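PDB 6N39: dephospho-CoA kinase, which probably catalyses the ATP-dependent phosphorylation of the 3'-hydroxyl of dephospho-CoA, the last step of coenzyme A biosynthesis, and carries a C-terminal UPF0157 (GrpB) domain involved in its proper folding. Local coordinates for residues 205-216 against 290-298; 308-316 against 345-353. All blocks are in the same frame, centred on the assembly; numbering follows the deposited sequence.

In the fold
Helix 187-210 leads the chain out of the kinase part, whose parallel sheet includes strand 10-16, and into the UPF0157 region. Contact 1 closes first: the end of that helix and the residues after it meet 290-298, the end of helix 286-291 and the loop after it, and the 73 residues between include strands 249-253 and 270-276 of the mixed sheet. Contact 2 opens only afterwards, joining the loop 308-316 to the start of helix 349-363 across an excursion that includes strands 328-331 and 339-345. The two loops are therefore in series, neither enclosing the other. The centres of contacts 1 and 2 lie about 30 Å apart, and they tie together separate parts of the UPF0157 region without touching.

Contact 1 of 2, residues 205-216 against 290-298; sequences FAHNLSTRQIAR and LAAGYPRLE
Arg212 and Pro295 bring the two backbones closest, CA to CA 5.2 Å, where the end of helix 187-210 passes the loop that follows helix 286-291. No direct hydrogen bond joins the segments; the contact is apolar packing plus one water, which donates to both Arg212 O and Arg296 O. Leu209 reaches across with one branch: its CD2 lies 3.6 Å from Leu290 O and also packs against Leu290 CD1. The same Leu209 CD2 is 3.9 Å from Pro295 CD. Pro295 CG also touches Gln213 O, 3.5 Å away. The Arg212 chain bends at chi2 (-112°) and crosses Leu290 at about a right angle, setting one guanidinium face over Leu290 CD2, 3.5 Å from Arg212 CZ. Leu290 CG, anti to its backbone N (chi1 179°), carries both methyls across, CD1 serving Leu209 and CD2 the arginine. Gly293, which takes a positive phi (114°) as its backbone leaves the helix, meets the edge of Phe205, whose CE1 is 3.8 Å from Gly293 O. Farther along, Ile214 CG1 lies 4.2 Å from Leu297 CD2. Ile214 CD1 sits over the centre of one face of the Arg216 guanidinium. Phe205 and Leu209 also touch Leu10 of strand 10-16, which puts the contact on the side of the UPF0157 region facing the kinase sheet, while Asn208 ND2 bonds Ala333 O and ties the helix end to the loop after strand 328-331. Both helices end in Schellman motifs, with Arg212 and Gly293 as the positive-phi residues, and the contact is a packing of two such helix ends with the loops that follow them, beside the junction with the kinase part.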
loop_
_atom_site.group_PDB
_atom_site.type_symbol
_atom_site.label_atom_id
_atom_site.label_comp_id
_atom_site.label_asym_id
_atom_site.label_seq_id
_atom_site.Cartn_x
_atom_site.Cartn_y
_atom_site.Cartn_z
ATOM N N PHE A 205 -10.941 4.372 7.617
ATOM C CA PHE A 205 -10.007 4.749 6.557
ATOM C C PHE A 205 -10.670 5.709 5.570
ATOM O O PHE A 205 -10.148 6.799 5.290
ATOM C CB PHE A 205 -9.501 3.483 5.850
ATOM C CG PHE A 205 -8.276 3.681 4.955
ATOM C CD1 PHE A 205 -7.661 4.923 4.812
ATOM C CD2 PHE A 205 -7.740 2.595 4.261
ATOM C CE1 PHE A 205 -6.528 5.080 3.987
ATOM C CE2 PHE A 205 -6.626 2.736 3.433
ATOM C CZ PHE A 205 -6.006 3.986 3.304
ATOM N N ALA A 206 -11.840 5.325 5.053
ATOM C CA ALA A 206 -12.559 6.178 4.102
ATOM C C ALA A 206 -12.978 7.499 4.739
ATOM O O ALA A 206 -12.876 8.563 4.110
ATOM C CB ALA A 206 -13.793 5.446 3.550
ATOM N N HIS A 207 -13.484 7.452 5.977
ATOM C CA HIS A 207 -13.916 8.687 6.623
ATOM C C HIS A 207 -12.738 9.626 6.843
ATOM O O HIS A 207 -12.853 10.839 6.632
ATOM C CB HIS A 207 -14.608 8.383 7.956
ATOM C CG HIS A 207 -15.012 9.607 8.705
ATOM N ND1 HIS A 207 -15.981 10.473 8.244
ATOM C CD2 HIS A 207 -14.597 10.105 9.891
ATOM C CE1 HIS A 207 -16.143 11.452 9.113
ATOM N NE2 HIS A 207 -15.317 11.252 10.123
ATOM N N ASN A 208 -11.601 9.076 7.271
ATOM C CA ASN A 208 -10.401 9.875 7.483
ATOM C C ASN A 208 -9.937 10.511 6.191
ATOM O O ASN A 208 -9.543 11.682 6.182
ATOM C CB ASN A 208 -9.281 9.008 8.063
ATOM C CG ASN A 208 -9.443 8.758 9.551
ATOM O OD1 ASN A 208 -10.255 9.404 10.215
ATOM N ND2 ASN A 208 -8.657 7.836 10.084
ATOM N N LEU A 209 -9.951 9.743 5.090
ATOM C CA LEU A 209 -9.548 10.297 3.799
ATOM C C LEU A 209 -10.461 11.440 3.397
ATOM O O LEU A 209 -10.001 12.506 2.967
ATOM C CB LEU A 209 -9.571 9.212 2.719
ATOM C CG LEU A 209 -8.347 8.328 2.547
ATOM C CD1 LEU A 209 -8.565 7.444 1.314
ATOM C CD2 LEU A 209 -7.042 9.165 2.415
ATOM N N SER A 210 -11.770 11.234 3.544
ATOM C CA SER A 210 -12.736 12.249 3.150
ATOM C C SER A 210 -12.619 13.519 3.986
ATOM O O SER A 210 -12.947 14.605 3.501
ATOM C CB SER A 210 -14.147 11.680 3.267
ATOM O OG SER A 210 -15.085 12.725 3.194
ATOM N N THR A 211 -12.208 13.413 5.249
ATOM C CA THR A 211 -12.044 14.598 6.081
ATOM C C THR A 211 -10.586 15.008 6.188
ATOM O O THR A 211 -10.261 15.895 6.979
ATOM C CB THR A 211 -12.622 14.379 7.485
ATOM O OG1 THR A 211 -12.138 13.139 8.019
ATOM C CG2 THR A 211 -14.161 14.376 7.474
ATOM N N ARG A 212 -9.709 14.369 5.414
ATOM C CA ARG A 212 -8.264 14.634 5.423
ATOM C C ARG A 212 -7.695 14.560 6.841
ATOM O O ARG A 212 -6.900 15.400 7.266
ATOM C CB ARG A 212 -7.952 15.979 4.766
ATOM C CG ARG A 212 -8.817 16.272 3.536
ATOM C CD ARG A 212 -8.034 16.284 2.228
ATOM N NE ARG A 212 -8.865 16.695 1.087
ATOM C CZ ARG A 212 -9.845 15.960 0.557
ATOM N NH1 ARG A 212 -10.143 14.768 1.061
ATOM N NH2 ARG A 212 -10.538 16.410 -0.482
ATOM N N GLN A 213 -8.120 13.545 7.586
ATOM C CA GLN A 213 -7.583 13.226 8.899
ATOM C C GLN A 213 -6.639 12.038 8.794
ATOM O O GLN A 213 -6.744 11.223 7.882
ATOM C CB GLN A 213 -8.710 12.894 9.886
ATOM C CG GLN A 213 -9.518 14.105 10.351
ATOM C CD GLN A 213 -10.516 13.722 11.447
ATOM O OE1 GLN A 213 -11.599 13.190 11.168
ATOM N NE2 GLN A 213 -10.140 13.965 12.698
ATOM N N ILE A 214 -5.729 11.926 9.759
ATOM C CA ILE A 214 -4.759 10.839 9.770
ATOM C C ILE A 214 -5.045 9.937 10.964
ATOM O O ILE A 214 -5.723 10.321 11.919
ATOM C CB ILE A 214 -3.309 11.356 9.812
ATOM C CG1 ILE A 214 -3.051 12.096 11.131
ATOM C CG2 ILE A 214 -3.029 12.269 8.605
ATOM C CD1 ILE A 214 -1.662 11.857 11.699
ATOM N N ALA A 215 -4.508 8.719 10.905
ATOM C CA ALA A 215 -4.642 7.741 11.984
ATOM C C ALA A 215 -3.352 7.699 12.800
ATOM O O ALA A 215 -2.321 7.219 12.319
ATOM C CB ALA A 215 -4.958 6.357 11.418
ATOM N N ARG A 216 -3.414 8.146 14.045
ATOM C CA ARG A 216 -2.224 8.170 14.887
ATOM C C ARG A 216 -2.088 6.863 15.663
ATOM O O ARG A 216 -3.079 6.197 15.960
ATOM C CB ARG A 216 -2.268 9.364 15.841
ATOM C CG ARG A 216 -2.137 10.700 15.106
ATOM C CD ARG A 216 -2.264 11.902 16.034
ATOM N NE ARG A 216 -1.974 13.153 15.330
ATOM C CZ ARG A 216 -2.835 13.783 14.532
ATOM N NH1 ARG A 216 -4.049 13.281 14.328
ATOM N NH2 ARG A 216 -2.479 14.914 13.930
ATOM N N LEU A 290 -2.847 11.747 -1.472
ATOM C CA LEU A 290 -4.173 11.609 -0.877
ATOM C C LEU A 290 -4.942 10.454 -1.518
ATOM O O LEU A 290 -5.541 9.632 -0.815
ATOM C CB LEU A 290 -4.951 12.927 -1.012
ATOM C CG LEU A 290 -6.385 12.947 -0.456
ATOM C CD1 LEU A 290 -6.413 12.752 1.055
ATOM C CD2 LEU A 290 -7.127 14.243 -0.845
ATOM N N ALA A 291 -4.917 10.362 -2.859
ATOM C CA ALA A 291 -5.560 9.234 -3.522
ATOM C C ALA A 291 -4.935 7.915 -3.092
ATOM O O ALA A 291 -5.627 6.895 -3.044
ATOM C CB ALA A 291 -5.481 9.376 -5.054
ATOM N N ALA A 292 -3.641 7.909 -2.760
ATOM C CA ALA A 292 -3.001 6.671 -2.328
ATOM C C ALA A 292 -3.195 6.381 -0.842
ATOM O O ALA A 292 -2.698 5.352 -0.370
ATOM C CB ALA A 292 -1.506 6.699 -2.651
ATOM N N GLY A 293 -3.888 7.246 -0.101
ATOM C CA GLY A 293 -4.240 6.973 1.279
ATOM C C GLY A 293 -3.599 7.855 2.343
ATOM O O GLY A 293 -3.714 7.534 3.534
ATOM N N TYR A 294 -2.970 8.974 1.969
ATOM C CA TYR A 294 -2.102 9.729 2.880
ATOM C C TYR A 294 -2.421 11.220 2.840
ATOM O O TYR A 294 -1.853 11.960 2.024
ATOM C CB TYR A 294 -0.627 9.499 2.527
ATOM C CG TYR A 294 -0.216 8.039 2.498
ATOM C CD1 TYR A 294 -0.361 7.269 1.335
ATOM C CD2 TYR A 294 0.341 7.437 3.625
ATOM C CE1 TYR A 294 -0.001 5.927 1.312
ATOM C CE2 TYR A 294 0.724 6.112 3.612
ATOM C CZ TYR A 294 0.550 5.354 2.459
ATOM O OH TYR A 294 0.911 4.024 2.482
ATOM N N PRO A 295 -3.329 11.699 3.696
ATOM C CA PRO A 295 -3.549 13.147 3.790
ATOM C C PRO A 295 -2.291 13.861 4.274
ATOM O O PRO A 295 -1.468 13.300 5.005
ATOM C CB PRO A 295 -4.691 13.281 4.821
ATOM C CG PRO A 295 -5.419 11.934 4.763
ATOM C CD PRO A 295 -4.303 10.924 4.489
ATOM N N ARG A 296 -2.183 15.136 3.904
ATOM C CA ARG A 296 -1.080 15.971 4.366
ATOM C C ARG A 296 -1.389 16.608 5.724
ATOM O O ARG A 296 -2.528 16.984 6.004
ATOM C CB ARG A 296 -0.779 17.068 3.350
ATOM C CG ARG A 296 0.407 17.969 3.783
ATOM C CD ARG A 296 1.115 18.566 2.584
ATOM N NE ARG A 296 0.502 19.829 2.173
ATOM C CZ ARG A 296 0.963 20.586 1.175
ATOM N NH1 ARG A 296 2.044 20.189 0.469
ATOM N NH2 ARG A 296 0.340 21.731 0.886
ATOM N N LEU A 297 -0.366 16.717 6.578
ATOM C CA LEU A 297 -0.455 17.545 7.783
ATOM C C LEU A 297 -0.073 18.962 7.380
ATOM O O LEU A 297 1.104 19.261 7.150
ATOM C CB LEU A 297 0.450 17.010 8.892
ATOM C CG LEU A 297 -0.057 15.630 9.334
ATOM C CD1 LEU A 297 1.013 14.813 10.003
ATOM C CD2 LEU A 297 -1.247 15.813 10.268
ATOM N N GLU A 298 -1.073 19.832 7.291
ATOM C CA GLU A 298 -0.895 21.090 6.574
ATOM C C GLU A 298 0.043 22.052 7.305
ATOM O O GLU A 298 0.748 22.832 6.652
ATOM C CB GLU A 298 -2.265 21.738 6.326
ATOM C CG GLU A 298 -2.375 22.502 5.005
ATOM C CD GLU A 298 -2.038 21.656 3.763
ATOM O OE1 GLU A 298 -2.481 20.488 3.657
ATOM O OE2 GLU A 298 -1.319 22.177 2.886
HETATM O O HOH W 1 -4.499 16.246 8.055
#

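Contact 2 of 2, residues 308-316 against 345-353; sequences DARSTVERY and VDGWPGQQF
A polar and aromatic contact packs the loop 308-316 onto the start of helix 349-363, just after strand 339-345 of the mixed sheet. Two adjacent hydroxyl residues make its hydrogen bonds. Ser311 OG donates to Gly347 O at 2.6 Å, in the carbonyl plane on a lone pair, while accepting from Val313 N in an ST turn. Gln352 OE1 takes two donors: Thr312 OG1 at 2.7 Å, on a lone pair, and Thr312 N at 2.9 Å, from above the carbonyl plane. The Gln352 chain, bent at chi2 (-92°), delivers this oxygen; its NE2 donates to Gln351 OE1, which also accepts from Gly347 N and so ties the amide to the type II turn 345-348. Gln351 NE2 in turn bonds Thr275 OG1. Beside this network, Trp348, at the N-cap position, turns the edge of its five-membered ring to the face of Tyr316, centroids 4.6 Å apart and planes at 66°. Waters link Tyr316 OH to Asp346 O and to Trp348 NE1. At the other end, Ala309 CB meets Pro349 CB at 3.9 Å, and Tyr401 of helix 386-411 also touches the proline. Because Gln352 OE1 accepts from Thr312 and NE2 donates to Gln351 OE1, the orientation of the Gln352 amide is fixed, and the loop is held by directional bonds at its middle and by ring packing at Tyr316.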
loop_
_atom_site.group_PDB
_atom_site.type_symbol
_atom_site.label_atom_id
_atom_site.label_comp_id
_atom_site.label_asym_id
_atom_site.label_seq_id
_atom_site.Cartn_x
_atom_site.Cartn_y
_atom_site.Cartn_z
ATOM N N ASP A 308 25.178 24.012 12.697
ATOM C CA ASP A 308 26.208 23.395 11.857
ATOM C C ASP A 308 25.638 22.184 11.128
ATOM O O ASP A 308 26.079 21.046 11.306
ATOM C CB ASP A 308 27.442 23.014 12.673
ATOM C CG ASP A 308 28.618 22.597 11.794
ATOM O OD1 ASP A 308 28.625 22.935 10.588
ATOM O OD2 ASP A 308 29.534 21.913 12.303
ATOM N N ALA A 309 24.611 22.461 10.318
ATOM C CA ALA A 309 23.911 21.432 9.560
ATOM C C ALA A 309 24.856 20.731 8.591
ATOM O O ALA A 309 25.716 21.363 7.969
ATOM C CB ALA A 309 22.739 22.057 8.790
ATOM N N ARG A 310 24.675 19.423 8.438
ATOM C CA ARG A 310 25.613 18.609 7.678
ATOM C C ARG A 310 24.932 17.942 6.490
ATOM O O ARG A 310 23.746 17.607 6.535
ATOM C CB ARG A 310 26.253 17.535 8.560
ATOM C CG ARG A 310 26.960 18.069 9.788
ATOM C CD ARG A 310 28.215 18.833 9.412
ATOM N NE ARG A 310 28.989 18.133 8.393
ATOM C CZ ARG A 310 29.879 17.177 8.648
ATOM N NH1 ARG A 310 30.118 16.789 9.896
ATOM N NH2 ARG A 310 30.532 16.605 7.648
ATOM N N SER A 311 25.707 17.736 5.427
ATOM C CA SER A 311 25.257 16.986 4.259
ATOM C C SER A 311 26.469 16.372 3.581
ATOM O O SER A 311 27.577 16.915 3.675
ATOM C CB SER A 311 24.528 17.877 3.254
ATOM O OG SER A 311 24.059 17.115 2.151
ATOM N N THR A 312 26.256 15.243 2.884
ATOM C CA THR A 312 27.308 14.757 1.990
ATOM C C THR A 312 27.282 15.458 0.639
ATOM O O THR A 312 28.145 15.183 -0.201
ATOM C CB THR A 312 27.225 13.228 1.777
ATOM O OG1 THR A 312 26.005 12.864 1.113
ATOM C CG2 THR A 312 27.324 12.478 3.110
ATOM N N VAL A 313 26.309 16.332 0.405
ATOM C CA VAL A 313 26.275 17.163 -0.792
ATOM C C VAL A 313 26.886 18.511 -0.428
ATOM O O VAL A 313 26.400 19.197 0.477
ATOM C CB VAL A 313 24.840 17.311 -1.323
ATOM C CG1 VAL A 313 24.813 18.276 -2.515
ATOM C CG2 VAL A 313 24.306 15.951 -1.739
ATOM N N GLU A 314 27.954 18.892 -1.133
ATOM C CA GLU A 314 28.847 19.928 -0.624
ATOM C C GLU A 314 28.134 21.255 -0.399
ATOM O O GLU A 314 28.348 21.908 0.629
ATOM C CB GLU A 314 30.036 20.119 -1.572
ATOM C CG GLU A 314 31.016 21.182 -1.103
ATOM C CD GLU A 314 31.470 20.958 0.330
ATOM O OE1 GLU A 314 31.273 21.863 1.174
ATOM O OE2 GLU A 314 32.012 19.865 0.613
ATOM N N ARG A 315 27.282 21.678 -1.333
ATOM C CA ARG A 315 26.668 22.995 -1.223
ATOM C C ARG A 315 25.666 23.095 -0.079
ATOM O O ARG A 315 25.207 24.196 0.227
ATOM C CB ARG A 315 25.987 23.369 -2.540
ATOM C CG ARG A 315 24.859 22.437 -2.969
ATOM C CD ARG A 315 24.377 22.818 -4.366
ATOM N NE ARG A 315 23.214 22.034 -4.779
ATOM C CZ ARG A 315 23.283 20.828 -5.327
ATOM N NH1 ARG A 315 24.463 20.260 -5.526
ATOM N NH2 ARG A 315 22.173 20.191 -5.671
ATOM N N TYR A 316 25.304 21.989 0.554
ATOM C CA TYR A 316 24.421 22.065 1.714
ATOM C C TYR A 316 25.139 21.745 3.018
ATOM O O TYR A 316 24.497 21.722 4.066
ATOM C CB TYR A 316 23.214 21.133 1.539
ATOM C CG TYR A 316 22.446 21.370 0.250
ATOM C CD1 TYR A 316 21.816 22.589 0.003
ATOM C CD2 TYR A 316 22.367 20.380 -0.727
ATOM C CE1 TYR A 316 21.108 22.806 -1.175
ATOM C CE2 TYR A 316 21.669 20.587 -1.911
ATOM C CZ TYR A 316 21.041 21.803 -2.127
ATOM O OH TYR A 316 20.348 22.022 -3.293
ATOM N N VAL A 345 13.958 17.334 0.594
ATOM C CA VAL A 345 14.652 17.726 -0.629
ATOM C C VAL A 345 16.036 17.082 -0.668
ATOM O O VAL A 345 16.799 17.161 0.301
ATOM C CB VAL A 345 14.756 19.259 -0.728
ATOM C CG1 VAL A 345 15.583 19.671 -1.966
ATOM C CG2 VAL A 345 13.348 19.901 -0.783
ATOM N N ASP A 346 16.361 16.479 -1.809
ATOM C CA ASP A 346 17.648 15.862 -2.139
ATOM C C ASP A 346 18.845 16.687 -1.668
ATOM O O ASP A 346 19.080 17.791 -2.161
ATOM C CB ASP A 346 17.713 15.695 -3.667
ATOM C CG ASP A 346 18.913 14.843 -4.130
ATOM O OD1 ASP A 346 19.377 13.991 -3.349
ATOM O OD2 ASP A 346 19.388 15.048 -5.273
ATOM N N GLY A 347 19.627 16.138 -0.734
ATOM C CA GLY A 347 20.833 16.777 -0.256
ATOM C C GLY A 347 20.659 17.686 0.956
ATOM O O GLY A 347 21.645 17.988 1.631
ATOM N N TRP A 348 19.443 18.138 1.251
ATOM C CA TRP A 348 19.249 18.993 2.420
ATOM C C TRP A 348 19.515 18.212 3.710
ATOM O O TRP A 348 19.375 16.987 3.741
ATOM C CB TRP A 348 17.834 19.561 2.438
ATOM C CG TRP A 348 17.591 20.621 1.384
ATOM C CD1 TRP A 348 18.382 20.921 0.293
ATOM C CD2 TRP A 348 16.452 21.480 1.303
ATOM N NE1 TRP A 348 17.802 21.934 -0.444
ATOM C CE2 TRP A 348 16.615 22.290 0.151
ATOM C CE3 TRP A 348 15.306 21.646 2.096
ATOM C CZ2 TRP A 348 15.681 23.266 -0.216
ATOM C CZ3 TRP A 348 14.364 22.612 1.721
ATOM C CH2 TRP A 348 14.563 23.410 0.573
ATOM N N PRO A 349 19.870 18.908 4.796
ATOM C CA PRO A 349 20.304 18.189 6.013
ATOM C C PRO A 349 19.285 17.203 6.579
ATOM O O PRO A 349 19.685 16.121 7.030
ATOM C CB PRO A 349 20.608 19.323 7.011
ATOM C CG PRO A 349 19.968 20.557 6.419
ATOM C CD PRO A 349 19.983 20.368 4.937
ATOM N N GLY A 350 17.989 17.531 6.593
ATOM C CA GLY A 350 17.022 16.572 7.128
ATOM C C GLY A 350 16.897 15.322 6.269
ATOM O O GLY A 350 16.760 14.200 6.784
ATOM N N GLN A 351 16.946 15.502 4.945
ATOM C CA GLN A 351 16.954 14.378 4.001
ATOM C C GLN A 351 18.149 13.457 4.228
ATOM O O GLN A 351 18.028 12.225 4.170
ATOM C CB GLN A 351 16.956 14.940 2.571
ATOM C CG GLN A 351 16.757 13.915 1.438
ATOM C CD GLN A 351 18.073 13.315 0.959
ATOM O OE1 GLN A 351 19.136 13.926 1.109
ATOM N NE2 GLN A 351 18.005 12.125 0.366
ATOM N N GLN A 352 19.323 14.034 4.483
ATOM C CA GLN A 352 20.506 13.201 4.697
ATOM C C GLN A 352 20.443 12.501 6.050
ATOM O O GLN A 352 20.728 11.301 6.154
ATOM C CB GLN A 352 21.756 14.070 4.586
ATOM C CG GLN A 352 21.879 14.749 3.225
ATOM C CD GLN A 352 22.679 13.914 2.269
ATOM O OE1 GLN A 352 23.858 13.664 2.511
ATOM N NE2 GLN A 352 22.046 13.450 1.180
ATOM N N PHE A 353 20.036 13.237 7.086
ATOM C CA PHE A 353 20.032 12.697 8.438
ATOM C C PHE A 353 19.054 11.535 8.582
ATOM O O PHE A 353 19.336 10.582 9.318
ATOM C CB PHE A 353 19.698 13.807 9.445
ATOM C CG PHE A 353 19.796 13.358 10.871
ATOM C CD1 PHE A 353 20.938 12.678 11.316
ATOM C CD2 PHE A 353 18.756 13.599 11.767
ATOM C CE1 PHE A 353 21.041 12.249 12.629
ATOM C CE2 PHE A 353 18.862 13.192 13.090
ATOM C CZ PHE A 353 20.005 12.510 13.526
HETATM O O HOH W 2 22.116 16.400 8.312
HETATM O O HOH W 3 19.067 19.696 -4.181
HETATM O O HOH W 4 18.014 23.559 -3.252
#